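Local coordinates for protein esterase LipW (Mycobacterium marinum, PDB 3QH4) that probably hydrolyses ester bonds, as a mycobacterial member of the alpha/beta hydrolase fold with strict substrate selectivity, at residues Q194-D199 and S220-H225; D198-A203 and P238-Q243. One frame throughout, in Å; residues are numbered along the deposited sequence. Where two conformers were deposited one is given.

Interaction 1: Q194-D199 and S220-H225; sequences QPVLDD and SLMWRH
With chi1 of Trp223 at -82°, CG stands anti to the carbonyl carbon and the indole reaches from helix 216-227 to the loop 194-199; Val196, with CG1 anti to its backbone N (chi1 169°), sends that methyl to meet it. Val196 CG1 comes obliquely within 3.4 Å of Trp223 CZ2, the two side chains sliding past each other in opposite directions. The same methyl meets Met222 tip to tip, CG1 to CE at 3.5 Å, closer than usual for two carbons, so packing is tight. Over one face of the indole lies Asp199: its CA sits 3.6 Å from the centroid of the five-membered ring of Trp223 and 12° off the ring normal, the geometry of a CH-pi contact, while CB lies over the same face, offset toward the rim, 3.7 Å from Trp223 CD2. The carboxylate turns away from the indole to Arg240. At the ring edge, in plane, a water accepts from Trp223 NE1 (2.9 Å), which satisfies the indole N-H, and lies 2.8 Å from Asp198 O, to which it probably donates. Asp199 N is buried here without a partner. Val196 also touches Ser166, the probable nucleophile of a Ser-His-Asp triad, and Val196 O accepts from Thr170 OG1. The contact joins helix 216-227 to the loop leaving strand 189-193, with Arg205 of helix 203-207 against Trp223 and helix 261-273 packed on Pro195 and Leu197.

Interaction 2: D198-A203 and P238-Q243; sequences DDRPTA and PGRRGQ
On the surface of the alpha/beta hydrolase fold, Arg240 grips Asp199 side-on in a bidentate salt bridge: NE donates to OD1 at 2.8 Å and NH2 to OD2 at 3.0 Å, both nearly straight and both on syn lone pairs. The carboxylate and guanidinium planes are only 23° apart, so the paired bonds hold the two groups almost coplanar. A second side-on pair lies within 198-203, where Arg200 NE donates to Asp198 OD1 at 2.9 Å and Arg200 NH2 makes a more bent, tilted bond to Asp198 OD2. Asp198 OD1 also accepts from Arg200 N, 3.0 Å away and well above the carboxylate plane, which closes an Asx turn. Two acid-arginine pairs are therefore set side by side, and the arginines stack: their guanidinium planes differ by 17°, with centres 4.7 Å apart. The two carboxylates probably offset the like charges. The stack is offset, each guanidinium face receiving the other arginine's CG. Bending at chi3 (-72°) turns the Arg200 guanidinium back to Asp198, whereas Arg240 runs extended from CG to NE and crosses Asp199 at about a right angle. Beyond the ion pairs, Arg200 CG lies over one face of the Arg240 guanidinium, 3.3 Å from Arg240 NH2.

Both interactions start from the loop between strand 189-193 and helix 203-207 and share Asp198 and Asp199; their centres lie 10 Å apart. Along the chain the loop comes first, then helix 216-227, which supplies the partner in interaction 1, and then segment 238-243, which opens with a 3-10 turn at 238-240 and leads to strand 250-255. Interaction 1 is buried, about 13 Å from the chain centre, and interaction 2 is at the surface, about 17 Å out. A probable hydrogen bond, Leu197 O to Gly239 N at 2.8 Å, joins them. The loop after an interior strand is tied to two later elements, mainly by apolar and CH-pi contacts inside and salt bridges outside.

Interaction 1: Q194-D199 and S220-H225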
loop_
_atom_site.group_PDB
_atom_site.type_symbol
_atom_site.label_atom_id
_atom_site.label_comp_id
_atom_site.label_asym_id
_atom_site.label_seq_id
_atom_site.Cartn_x
_atom_site.Cartn_y
_atom_site.Cartn_z
ATOM N N GLN A 194 3.487 3.178 5.005
ATOM C CA GLN A 194 3.511 4.605 4.637
ATOM C C GLN A 194 2.165 5.046 4.018
ATOM O O GLN A 194 2.154 5.601 2.909
ATOM C CB GLN A 194 4.736 4.893 3.715
ATOM C CG GLN A 194 4.759 4.003 2.454
ATOM C CD GLN A 194 5.953 4.179 1.552
ATOM O OE1 GLN A 194 6.941 4.819 1.908
ATOM N NE2 GLN A 194 5.877 3.575 0.365
ATOM N N PRO A 195 1.052 4.814 4.745
ATOM C CA PRO A 195 -0.291 5.023 4.157
ATOM C C PRO A 195 -0.689 6.475 3.899
ATOM O O PRO A 195 -0.342 7.391 4.657
ATOM C CB PRO A 195 -1.236 4.413 5.192
ATOM C CG PRO A 195 -0.500 4.603 6.548
ATOM C CD PRO A 195 0.963 4.336 6.147
ATOM N N VAL A 196 -1.353 6.658 2.775
ATOM C CA VAL A 196 -2.069 7.881 2.474
ATOM C C VAL A 196 -3.386 7.791 3.261
ATOM O O VAL A 196 -4.137 6.826 3.074
ATOM C CB VAL A 196 -2.303 7.939 0.950
ATOM C CG1 VAL A 196 -3.287 9.058 0.640
ATOM C CG2 VAL A 196 -0.933 8.171 0.242
ATOM N N LEU A 197 -3.675 8.777 4.120
ATOM C CA LEU A 197 -4.803 8.671 5.046
ATOM C C LEU A 197 -5.744 9.849 5.091
ATOM O O LEU A 197 -6.921 9.654 5.382
ATOM C CB LEU A 197 -4.284 8.399 6.484
ATOM C CG LEU A 197 -3.613 7.044 6.645
ATOM C CD1 LEU A 197 -2.944 7.017 7.986
ATOM C CD2 LEU A 197 -4.654 5.951 6.563
ATOM N N ASP A 198 -5.256 11.049 4.788
ATOM C CA ASP A 198 -6.052 12.231 5.082
ATOM C C ASP A 198 -5.813 13.334 4.059
ATOM O O ASP A 198 -4.672 13.787 3.880
ATOM C CB ASP A 198 -5.717 12.726 6.499
ATOM C CG ASP A 198 -6.810 13.626 7.103
ATOM O OD1 ASP A 198 -7.575 14.269 6.366
ATOM O OD2 ASP A 198 -6.913 13.691 8.357
ATOM N N ASP A 199 -6.882 13.776 3.396
ATOM C CA ASP A 199 -6.741 14.884 2.441
ATOM C C ASP A 199 -6.471 16.231 3.113
ATOM O O ASP A 199 -5.992 17.167 2.474
ATOM C CB ASP A 199 -8.003 14.994 1.585
ATOM C CG ASP A 199 -9.200 15.364 2.412
ATOM O OD1 ASP A 199 -9.570 14.545 3.285
ATOM O OD2 ASP A 199 -9.752 16.471 2.173
ATOM N N SER A 220 -1.347 16.868 -2.723
ATOM C CA SER A 220 -2.510 17.694 -3.020
ATOM C C SER A 220 -3.132 17.329 -4.381
ATOM O O SER A 220 -4.368 17.131 -4.482
ATOM C CB SER A 220 -2.169 19.175 -2.976
ATOM O OG SER A 220 -3.301 19.916 -3.407
ATOM N N LEU A 221 -2.295 17.242 -5.413
ATOM C CA LEU A 221 -2.756 16.822 -6.757
ATOM C C LEU A 221 -3.359 15.419 -6.713
ATOM O O LEU A 221 -4.404 15.169 -7.328
ATOM C CB LEU A 221 -1.600 16.820 -7.758
ATOM C CG LEU A 221 -1.290 18.137 -8.486
ATOM C CD1 LEU A 221 -1.190 19.251 -7.521
ATOM C CD2 LEU A 221 0.015 17.998 -9.279
ATOM N N MET A 222 -2.695 14.517 -5.987
ATOM C CA MET A 222 -3.145 13.130 -5.833
ATOM C C MET A 222 -4.594 13.066 -5.359
ATOM O O MET A 222 -5.411 12.362 -5.953
ATOM C CB MET A 222 -2.215 12.395 -4.820
ATOM C CG MET A 222 -2.673 10.993 -4.459
ATOM S SD MET A 222 -1.715 10.397 -3.055
ATOM C CE MET A 222 -2.325 11.442 -1.719
ATOM N N TRP A 223 -4.912 13.798 -4.286
ATOM C CA TRP A 223 -6.263 13.783 -3.723
ATOM C C TRP A 223 -7.223 14.373 -4.742
ATOM O O TRP A 223 -8.380 13.893 -4.890
ATOM C CB TRP A 223 -6.333 14.518 -2.377
ATOM C CG TRP A 223 -5.876 13.654 -1.256
ATOM C CD1 TRP A 223 -4.741 13.797 -0.491
ATOM C CD2 TRP A 223 -6.564 12.521 -0.758
ATOM N NE1 TRP A 223 -4.680 12.781 0.437
ATOM C CE2 TRP A 223 -5.797 11.993 0.301
ATOM C CE3 TRP A 223 -7.775 11.890 -1.105
ATOM C CZ2 TRP A 223 -6.195 10.862 1.033
ATOM C CZ3 TRP A 223 -8.174 10.749 -0.379
ATOM C CH2 TRP A 223 -7.380 10.250 0.679
ATOM N N ARG A 224 -6.771 15.396 -5.474
ATOM C CA ARG A 224 -7.689 15.990 -6.482
ATOM C C ARG A 224 -8.044 14.998 -7.590
ATOM O O ARG A 224 -9.232 14.888 -7.966
ATOM C CB ARG A 224 -7.136 17.316 -7.053
ATOM C CG ARG A 224 -7.253 18.470 -6.052
ATOM C CD ARG A 224 -7.399 19.823 -6.761
ATOM N NE ARG A 224 -6.258 20.144 -7.581
ATOM C CZ ARG A 224 -5.136 20.702 -7.125
ATOM N NH1 ARG A 224 -4.988 20.977 -5.829
ATOM N NH2 ARG A 224 -4.148 20.970 -7.969
ATOM N N HIS A 225 -7.047 14.269 -8.111
ATOM C CA HIS A 225 -7.315 13.309 -9.204
ATOM C C HIS A 225 -8.242 12.187 -8.737
ATOM O O HIS A 225 -9.110 11.746 -9.486
ATOM C CB HIS A 225 -6.050 12.602 -9.702
ATOM C CG HIS A 225 -4.985 13.513 -10.211
ATOM N ND1 HIS A 225 -5.240 14.599 -11.019
ATOM C CD2 HIS A 225 -3.643 13.473 -10.039
ATOM C CE1 HIS A 225 -4.100 15.210 -11.295
ATOM N NE2 HIS A 225 -3.118 14.549 -10.708
HETATM O O HOH W 1 -2.581 12.798 2.380
#

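Interaction 2: D198-A203 and P238-Q243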
loop_
_atom_site.group_PDB
_atom_site.type_symbol
_atom_site.label_atom_id
_atom_site.label_comp_id
_atom_site.label_asym_id
_atom_site.label_seq_id
_atom_site.Cartn_x
_atom_site.Cartn_y
_atom_site.Cartn_z
ATOM N N ASP A 198 -5.256 11.049 4.788
ATOM C CA ASP A 198 -6.052 12.231 5.082
ATOM C C ASP A 198 -5.813 13.334 4.059
ATOM O O ASP A 198 -4.672 13.787 3.880
ATOM C CB ASP A 198 -5.717 12.726 6.499
ATOM C CG ASP A 198 -6.810 13.626 7.103
ATOM O OD1 ASP A 198 -7.575 14.269 6.366
ATOM O OD2 ASP A 198 -6.913 13.691 8.357
ATOM N N ASP A 199 -6.882 13.776 3.396
ATOM C CA ASP A 199 -6.741 14.884 2.441
ATOM C C ASP A 199 -6.471 16.231 3.113
ATOM O O ASP A 199 -5.992 17.167 2.474
ATOM C CB ASP A 199 -8.003 14.994 1.585
ATOM C CG ASP A 199 -9.200 15.364 2.412
ATOM O OD1 ASP A 199 -9.570 14.545 3.285
ATOM O OD2 ASP A 199 -9.752 16.471 2.173
ATOM N N ARG A 200 -6.773 16.339 4.397
ATOM C CA ARG A 200 -6.575 17.599 5.110
ATOM C C ARG A 200 -5.073 17.800 5.321
ATOM O O ARG A 200 -4.390 16.882 5.684
ATOM C CB ARG A 200 -7.318 17.541 6.446
ATOM C CG ARG A 200 -8.873 17.448 6.250
ATOM C CD ARG A 200 -9.567 17.243 7.588
ATOM N NE ARG A 200 -9.341 15.892 8.083
ATOM C CZ ARG A 200 -9.904 15.357 9.167
ATOM N NH1 ARG A 200 -10.792 16.040 9.890
ATOM N NH2 ARG A 200 -9.607 14.108 9.510
ATOM N N PRO A 201 -4.564 19.009 5.089
ATOM C CA PRO A 201 -3.100 19.243 5.202
ATOM C C PRO A 201 -2.581 19.088 6.633
ATOM O O PRO A 201 -3.282 19.361 7.585
ATOM C CB PRO A 201 -2.932 20.693 4.739
ATOM C CG PRO A 201 -4.219 21.020 3.968
ATOM C CD PRO A 201 -5.298 20.197 4.615
ATOM N N THR A 202 -1.366 18.598 6.775
ATOM C CA THR A 202 -0.743 18.467 8.074
ATOM C C THR A 202 0.529 19.269 8.018
ATOM O O THR A 202 0.921 19.785 6.930
ATOM C CB THR A 202 -0.350 17.031 8.338
ATOM O OG1 THR A 202 0.541 16.621 7.281
ATOM C CG2 THR A 202 -1.595 16.153 8.318
ATOM N N ALA A 203 1.161 19.392 9.181
ATOM C CA ALA A 203 2.423 20.150 9.254
ATOM C C ALA A 203 3.482 19.480 8.377
ATOM O O ALA A 203 4.248 20.171 7.685
ATOM C CB ALA A 203 2.907 20.207 10.668
ATOM N N PRO A 238 -9.851 7.538 4.861
ATOM C CA PRO A 238 -9.926 6.830 6.137
ATOM C C PRO A 238 -9.616 7.694 7.364
ATOM O O PRO A 238 -10.228 7.480 8.438
ATOM C CB PRO A 238 -8.911 5.674 5.956
ATOM C CG PRO A 238 -8.918 5.410 4.500
ATOM C CD PRO A 238 -9.030 6.806 3.874
ATOM N N GLY A 239 -8.728 8.694 7.229
ATOM C CA GLY A 239 -8.351 9.503 8.349
ATOM C C GLY A 239 -9.492 10.382 8.838
ATOM O O GLY A 239 -9.455 10.864 9.974
ATOM N N ARG A 240 -10.515 10.572 8.003
ATOM C CA ARG A 240 -11.710 11.310 8.469
ATOM C C ARG A 240 -12.724 10.481 9.288
ATOM O O ARG A 240 -13.694 11.055 9.844
ATOM C CB ARG A 240 -12.427 11.999 7.290
ATOM C CG ARG A 240 -11.658 13.202 6.737
ATOM C CD ARG A 240 -12.419 13.736 5.528
ATOM N NE ARG A 240 -11.806 14.911 4.899
ATOM C CZ ARG A 240 -12.153 16.181 5.127
ATOM N NH1 ARG A 240 -13.029 16.490 6.069
ATOM N NH2 ARG A 240 -11.595 17.161 4.423
ATOM N N ARG A 241 -12.527 9.164 9.381
ATOM C CA ARG A 241 -13.426 8.311 10.185
ATOM C C ARG A 241 -13.287 8.678 11.662
ATOM O O ARG A 241 -12.173 8.708 12.195
ATOM C CB ARG A 241 -13.130 6.816 9.982
ATOM C CG ARG A 241 -14.101 5.922 10.765
ATOM C CD ARG A 241 -14.060 4.494 10.278
ATOM N NE ARG A 241 -14.293 4.400 8.830
ATOM C CZ ARG A 241 -15.449 4.674 8.207
ATOM N NH1 ARG A 241 -16.529 5.035 8.882
ATOM N NH2 ARG A 241 -15.529 4.532 6.892
ATOM N N GLY A 242 -14.418 8.991 12.294
ATOM C CA GLY A 242 -14.439 9.423 13.682
ATOM C C GLY A 242 -14.170 8.273 14.633
ATOM O O GLY A 242 -13.283 8.359 15.490
ATOM N N GLN A 243 -14.911 7.186 14.453
ATOM C CA GLN A 243 -14.832 6.034 15.389
ATOM C C GLN A 243 -14.014 4.899 14.814
ATOM O O GLN A 243 -14.394 4.286 13.813
ATOM C CB GLN A 243 -16.252 5.527 15.700
ATOM C CG GLN A 243 -16.280 4.282 16.593
ATOM C CD GLN A 243 -15.650 4.533 17.956
ATOM O OE1 GLN A 243 -14.441 4.388 18.132
ATOM N NE2 GLN A 243 -16.465 4.973 18.915
#